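Local coordinates for COPII coat assembly protein SEC16 (PDB 3MZK), which helps initiate assembly of the COPII coat needed to form transport vesicles from the endoplasmic reticulum and to select cargo, and also acts in autophagy, at residues F219-L222 against I223-F227; E250-K253 against S254-A258. All coordinates share one frame; numbering follows the deposited sequence.

Contact 1 of 2, residues F219-L222 against I223-F227; sequences FLLL and IFQVF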
loop_
_atom_site.group_PDB
_atom_site.type_symbol
_atom_site.label_atom_id
_atom_site.label_comp_id
_atom_site.label_asym_id
_atom_site.label_seq_id
_atom_site.Cartn_x
_atom_site.Cartn_y
_atom_site.Cartn_z
ATOM N N PHE B 219 -21.807 4.187 -20.624
ATOM C CA PHE B 219 -21.966 3.396 -19.414
ATOM C C PHE B 219 -20.746 2.503 -19.194
ATOM O O PHE B 219 -20.132 2.537 -18.130
ATOM C CB PHE B 219 -23.255 2.575 -19.480
ATOM C CG PHE B 219 -23.855 2.269 -18.134
ATOM C CD1 PHE B 219 -25.229 2.170 -17.979
ATOM C CD2 PHE B 219 -23.049 2.072 -17.025
ATOM C CE1 PHE B 219 -25.785 1.883 -16.748
ATOM C CE2 PHE B 219 -23.602 1.785 -15.788
ATOM C CZ PHE B 219 -24.973 1.692 -15.653
ATOM N N LEU B 220 -20.390 1.718 -20.208
ATOM C CA LEU B 220 -19.230 0.834 -20.119
ATOM C C LEU B 220 -17.960 1.613 -19.793
ATOM O O LEU B 220 -17.167 1.205 -18.939
ATOM C CB LEU B 220 -19.034 0.058 -21.425
ATOM C CG LEU B 220 -19.990 -1.099 -21.703
ATOM C CD1 LEU B 220 -19.686 -1.716 -23.055
ATOM C CD2 LEU B 220 -19.899 -2.140 -20.599
ATOM N N LEU B 221 -17.774 2.732 -20.485
ATOM C CA LEU B 221 -16.602 3.568 -20.284
ATOM C C LEU B 221 -16.469 3.960 -18.823
ATOM O O LEU B 221 -15.394 3.841 -18.239
ATOM C CB LEU B 221 -16.682 4.818 -21.154
ATOM C CG LEU B 221 -15.556 5.833 -20.964
ATOM C CD1 LEU B 221 -14.197 5.175 -21.127
ATOM C CD2 LEU B 221 -15.718 6.974 -21.947
ATOM N N LEU B 222 -17.568 4.412 -18.230
ATOM C CA LEU B 222 -17.541 4.874 -16.849
ATOM C C LEU B 222 -17.202 3.763 -15.860
ATOM O O LEU B 222 -16.365 3.949 -14.976
ATOM C CB LEU B 222 -18.870 5.524 -16.465
ATOM C CG LEU B 222 -18.878 6.028 -15.023
ATOM C CD1 LEU B 222 -19.150 7.513 -14.982
ATOM C CD2 LEU B 222 -19.888 5.262 -14.185
ATOM N N ILE B 223 -17.863 2.617 -16.003
ATOM C CA ILE B 223 -17.607 1.467 -15.137
ATOM C C ILE B 223 -16.136 1.063 -15.129
ATOM O O ILE B 223 -15.565 0.792 -14.073
ATOM C CB ILE B 223 -18.439 0.248 -15.561
ATOM C CG1 ILE B 223 -19.929 0.558 -15.436
ATOM C CG2 ILE B 223 -18.094 -0.945 -14.701
ATOM C CD1 ILE B 223 -20.821 -0.588 -15.821
ATOM N N PHE B 224 -15.529 1.026 -16.310
ATOM C CA PHE B 224 -14.126 0.641 -16.432
ATOM C C PHE B 224 -13.186 1.730 -15.928
ATOM O O PHE B 224 -12.094 1.439 -15.446
ATOM C CB PHE B 224 -13.790 0.259 -17.878
ATOM C CG PHE B 224 -14.517 -0.959 -18.361
ATOM C CD1 PHE B 224 -14.613 -2.088 -17.560
ATOM C CD2 PHE B 224 -15.125 -0.975 -19.607
ATOM C CE1 PHE B 224 -15.294 -3.211 -17.996
ATOM C CE2 PHE B 224 -15.808 -2.098 -20.049
ATOM C CZ PHE B 224 -15.892 -3.216 -19.242
ATOM N N GLN B 225 -13.610 2.985 -16.036
ATOM C CA GLN B 225 -12.805 4.096 -15.538
ATOM C C GLN B 225 -12.745 4.082 -14.020
ATOM O O GLN B 225 -11.689 4.296 -13.430
ATOM C CB GLN B 225 -13.365 5.436 -16.011
ATOM C CG GLN B 225 -13.201 5.690 -17.491
ATOM C CD GLN B 225 -11.769 5.526 -17.943
ATOM O OE1 GLN B 225 -10.834 5.766 -17.181
ATOM N NE2 GLN B 225 -11.588 5.101 -19.187
ATOM N N VAL B 226 -13.887 3.825 -13.392
ATOM C CA VAL B 226 -13.991 3.875 -11.940
ATOM C C VAL B 226 -13.040 2.888 -11.272
ATOM O O VAL B 226 -12.329 3.241 -10.331
ATOM C CB VAL B 226 -15.439 3.604 -11.466
ATOM C CG1 VAL B 226 -15.486 3.407 -9.954
ATOM C CG2 VAL B 226 -16.367 4.732 -11.906
ATOM N N PHE B 227 -13.019 1.655 -11.765
ATOM C CA PHE B 227 -12.216 0.617 -11.136
ATOM C C PHE B 227 -10.767 0.641 -11.610
ATOM O O PHE B 227 -10.053 -0.351 -11.523
ATOM C CB PHE B 227 -12.852 -0.750 -11.359
ATOM C CG PHE B 227 -14.176 -0.915 -10.675
ATOM C CD1 PHE B 227 -14.239 -1.273 -9.337
ATOM C CD2 PHE B 227 -15.356 -0.711 -11.367
ATOM C CE1 PHE B 227 -15.456 -1.428 -8.703
ATOM C CE2 PHE B 227 -16.581 -0.863 -10.738
ATOM C CZ PHE B 227 -16.629 -1.221 -9.403
#
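Four successive i to i+4 backbone hydrogen bonds, Phe-219 with Ile-223, Leu-220 with Phe-224, Leu-221 with Gln-225 and Leu-222 with Val-226, make 219-226 two turns of regular alpha helix, and Phe-227 is the first residue to leave it. The bond from Ile-223 N to Phe-219 O, 3.1 Å long, is almost straight at 174°, whereas that from Gln-225 N to Leu-221 O is bent to 143°. The same spacing brings side chains together in pairs. Ile-223 CD1 lies 3.7 Å from Phe-219 CE2, meeting the ring at a slant. CG1 stands beside the isoleucine's own N, opposite the carbonyl carbon (chi1 -62°), and this heads the branch for the preceding turn. Leu-220 and Phe-224 run alongside each other and point the same way, with Leu-220 CB 4.1 Å from Phe-224 CE2; the ring also lies near Leu-220 O. Leu-222 CG and Val-226 CG2 complete the pairs at 4.2 Å. A bend at chi2 folds Gln-225 over Leu-221, with Gln-225 CG 3.8 Å from Leu-221 CD1, while its OE1 has a weak hydrogen bond to Asn-230. Bulky apolar residues suit this helix because it is covered on several sides. Leu-222 and Val-226 both pack on Phe-280 of helix 275-290, and Leu-221 meets Ile-198 of helix 191-203. Leu-220 and Phe-224 instead pack against Leu-158 and Leu-184 of a second subunit, so that pair lies at a subunit interface. A helix with one apolar flank for its neighbours in the chain and another for a partner subunit is consistent with the helical ACE1 (ancestral coatomer element) architecture of the Sec16 central domain.

Contact 2 of 2, residues E250-K253 against S254-A258; sequences ENWK and SIVAA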
loop_
_atom_site.group_PDB
_atom_site.type_symbol
_atom_site.label_atom_id
_atom_site.label_comp_id
_atom_site.label_asym_id
_atom_site.label_seq_id
_atom_site.Cartn_x
_atom_site.Cartn_y
_atom_site.Cartn_z
ATOM N N GLU B 250 -29.577 12.124 -15.887
ATOM C CA GLU B 250 -30.877 11.486 -16.042
ATOM C C GLU B 250 -30.857 10.029 -15.580
ATOM O O GLU B 250 -31.879 9.501 -15.146
ATOM C CB GLU B 250 -31.360 11.587 -17.490
ATOM N N ASN B 251 -29.694 9.387 -15.661
ATOM C CA ASN B 251 -29.575 7.973 -15.299
ATOM C C ASN B 251 -28.650 7.696 -14.120
ATOM O O ASN B 251 -28.130 6.590 -13.992
ATOM C CB ASN B 251 -29.114 7.147 -16.501
ATOM C CG ASN B 251 -30.111 7.168 -17.636
ATOM O OD1 ASN B 251 -30.986 6.307 -17.724
ATOM N ND2 ASN B 251 -29.988 8.156 -18.511
ATOM N N TRP B 252 -28.456 8.688 -13.257
ATOM C CA TRP B 252 -27.500 8.559 -12.161
ATOM C C TRP B 252 -27.794 7.366 -11.263
ATOM O O TRP B 252 -26.881 6.747 -10.722
ATOM C CB TRP B 252 -27.451 9.837 -11.323
ATOM C CG TRP B 252 -28.673 10.075 -10.479
ATOM C CD1 TRP B 252 -29.807 10.740 -10.847
ATOM C CD2 TRP B 252 -28.877 9.660 -9.123
ATOM N NE1 TRP B 252 -30.703 10.761 -9.807
ATOM C CE2 TRP B 252 -30.157 10.105 -8.736
ATOM C CE3 TRP B 252 -28.103 8.951 -8.199
ATOM C CZ2 TRP B 252 -30.679 9.867 -7.471
ATOM C CZ3 TRP B 252 -28.626 8.716 -6.941
ATOM C CH2 TRP B 252 -29.898 9.172 -6.588
ATOM N N LYS B 253 -29.069 7.040 -11.104
ATOM C CA LYS B 253 -29.457 5.945 -10.226
ATOM C C LYS B 253 -28.891 4.590 -10.665
ATOM O O LYS B 253 -28.321 3.862 -9.855
ATOM C CB LYS B 253 -30.975 5.878 -10.093
ATOM C CG LYS B 253 -31.518 6.738 -8.981
ATOM C CD LYS B 253 -33.013 6.554 -8.844
ATOM C CE LYS B 253 -33.596 7.440 -7.765
ATOM N NZ LYS B 253 -35.071 7.303 -7.735
ATOM N N SER B 254 -29.052 4.261 -11.945
ATOM C CA SER B 254 -28.570 2.989 -12.474
ATOM C C SER B 254 -27.051 2.973 -12.602
ATOM O O SER B 254 -26.427 1.919 -12.522
ATOM C CB SER B 254 -29.221 2.684 -13.824
ATOM O OG SER B 254 -29.030 3.752 -14.736
ATOM N N ILE B 255 -26.465 4.149 -12.807
ATOM C CA ILE B 255 -25.016 4.275 -12.915
ATOM C C ILE B 255 -24.333 3.915 -11.598
ATOM O O ILE B 255 -23.484 3.033 -11.544
ATOM C CB ILE B 255 -24.603 5.700 -13.317
ATOM C CG1 ILE B 255 -25.152 6.042 -14.701
ATOM C CG2 ILE B 255 -23.096 5.840 -13.290
ATOM C CD1 ILE B 255 -24.770 7.425 -15.183
ATOM N N VAL B 256 -24.712 4.606 -10.533
ATOM C CA VAL B 256 -24.169 4.317 -9.217
ATOM C C VAL B 256 -24.439 2.863 -8.838
ATOM O O VAL B 256 -23.576 2.188 -8.284
ATOM C CB VAL B 256 -24.749 5.276 -8.149
ATOM C CG1 VAL B 256 -24.224 4.927 -6.763
ATOM C CG2 VAL B 256 -24.396 6.703 -8.499
ATOM N N ALA B 257 -25.638 2.381 -9.153
ATOM C CA ALA B 257 -26.025 1.007 -8.835
ATOM C C ALA B 257 -25.110 -0.005 -9.516
ATOM O O ALA B 257 -24.765 -1.029 -8.931
ATOM C CB ALA B 257 -27.482 0.756 -9.213
ATOM N N ALA B 258 -24.718 0.293 -10.750
ATOM C CA ALA B 258 -23.805 -0.566 -11.490
ATOM C C ALA B 258 -22.452 -0.638 -10.797
ATOM O O ALA B 258 -21.877 -1.718 -10.647
ATOM C CB ALA B 258 -23.641 -0.076 -12.917
#
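This is a local contact at the first turn of helix 252-261, just after helix 242-250, and it centres on the carbonyl of Asn-251 at the N-cap position. Asn-251 O accepts a hydrogen bond from Ile-255 N at 3.2 Å, the regular helical one, and a second from Ser-254 OG at 3.1 Å. The serine hydroxyl reaches back because chi1 (55°) sets OG between its own backbone N and carbonyl carbon; Ser-254 N adds a weak bond to the same oxygen. With an alanine here the oxygen of Asn-251 would probably lose its hydroxyl donor, leaving the backbone N-H groups to hold it. The asparagine side chain makes no capping bond, its ND2 being given to Trp-247 O. Trp-252 presents its ring edge to Val-256, Trp-252 CE3 lying 4.3 Å from Val-256 CG2, and Lys-253 CG sits over one face near the rim, 3.5 Å above the plane. Beyond that, the extended lysine chain carries NZ to a salt bridge with Asp-99. A small serine thus suits a buried position where its one polar atom is paired locally, while the long lysine serves twice: its CG packs over the indole and its charge meets Asp-99, far back in the chain.

In the fold
Contact 1 comes first along the chain, on helix 214-226; helices 231-240 and 242-250 intervene before contact 2 opens helix 252-261. Their centres are about 12 Å apart, and the two helices pack directly: Leu-222 meets Ile-255 through their branched ends, and the Phe-219 ring packs on the methyl of Ala-258. Helix 275-290 lines both contacts through Phe-280. All four segments belong to the Sec23-binding domain. Contact 1 also faces a second subunit, so residues 219-227 join the helical stack within the chain to the assembly, while contact 2 lies nearer the chain's centre.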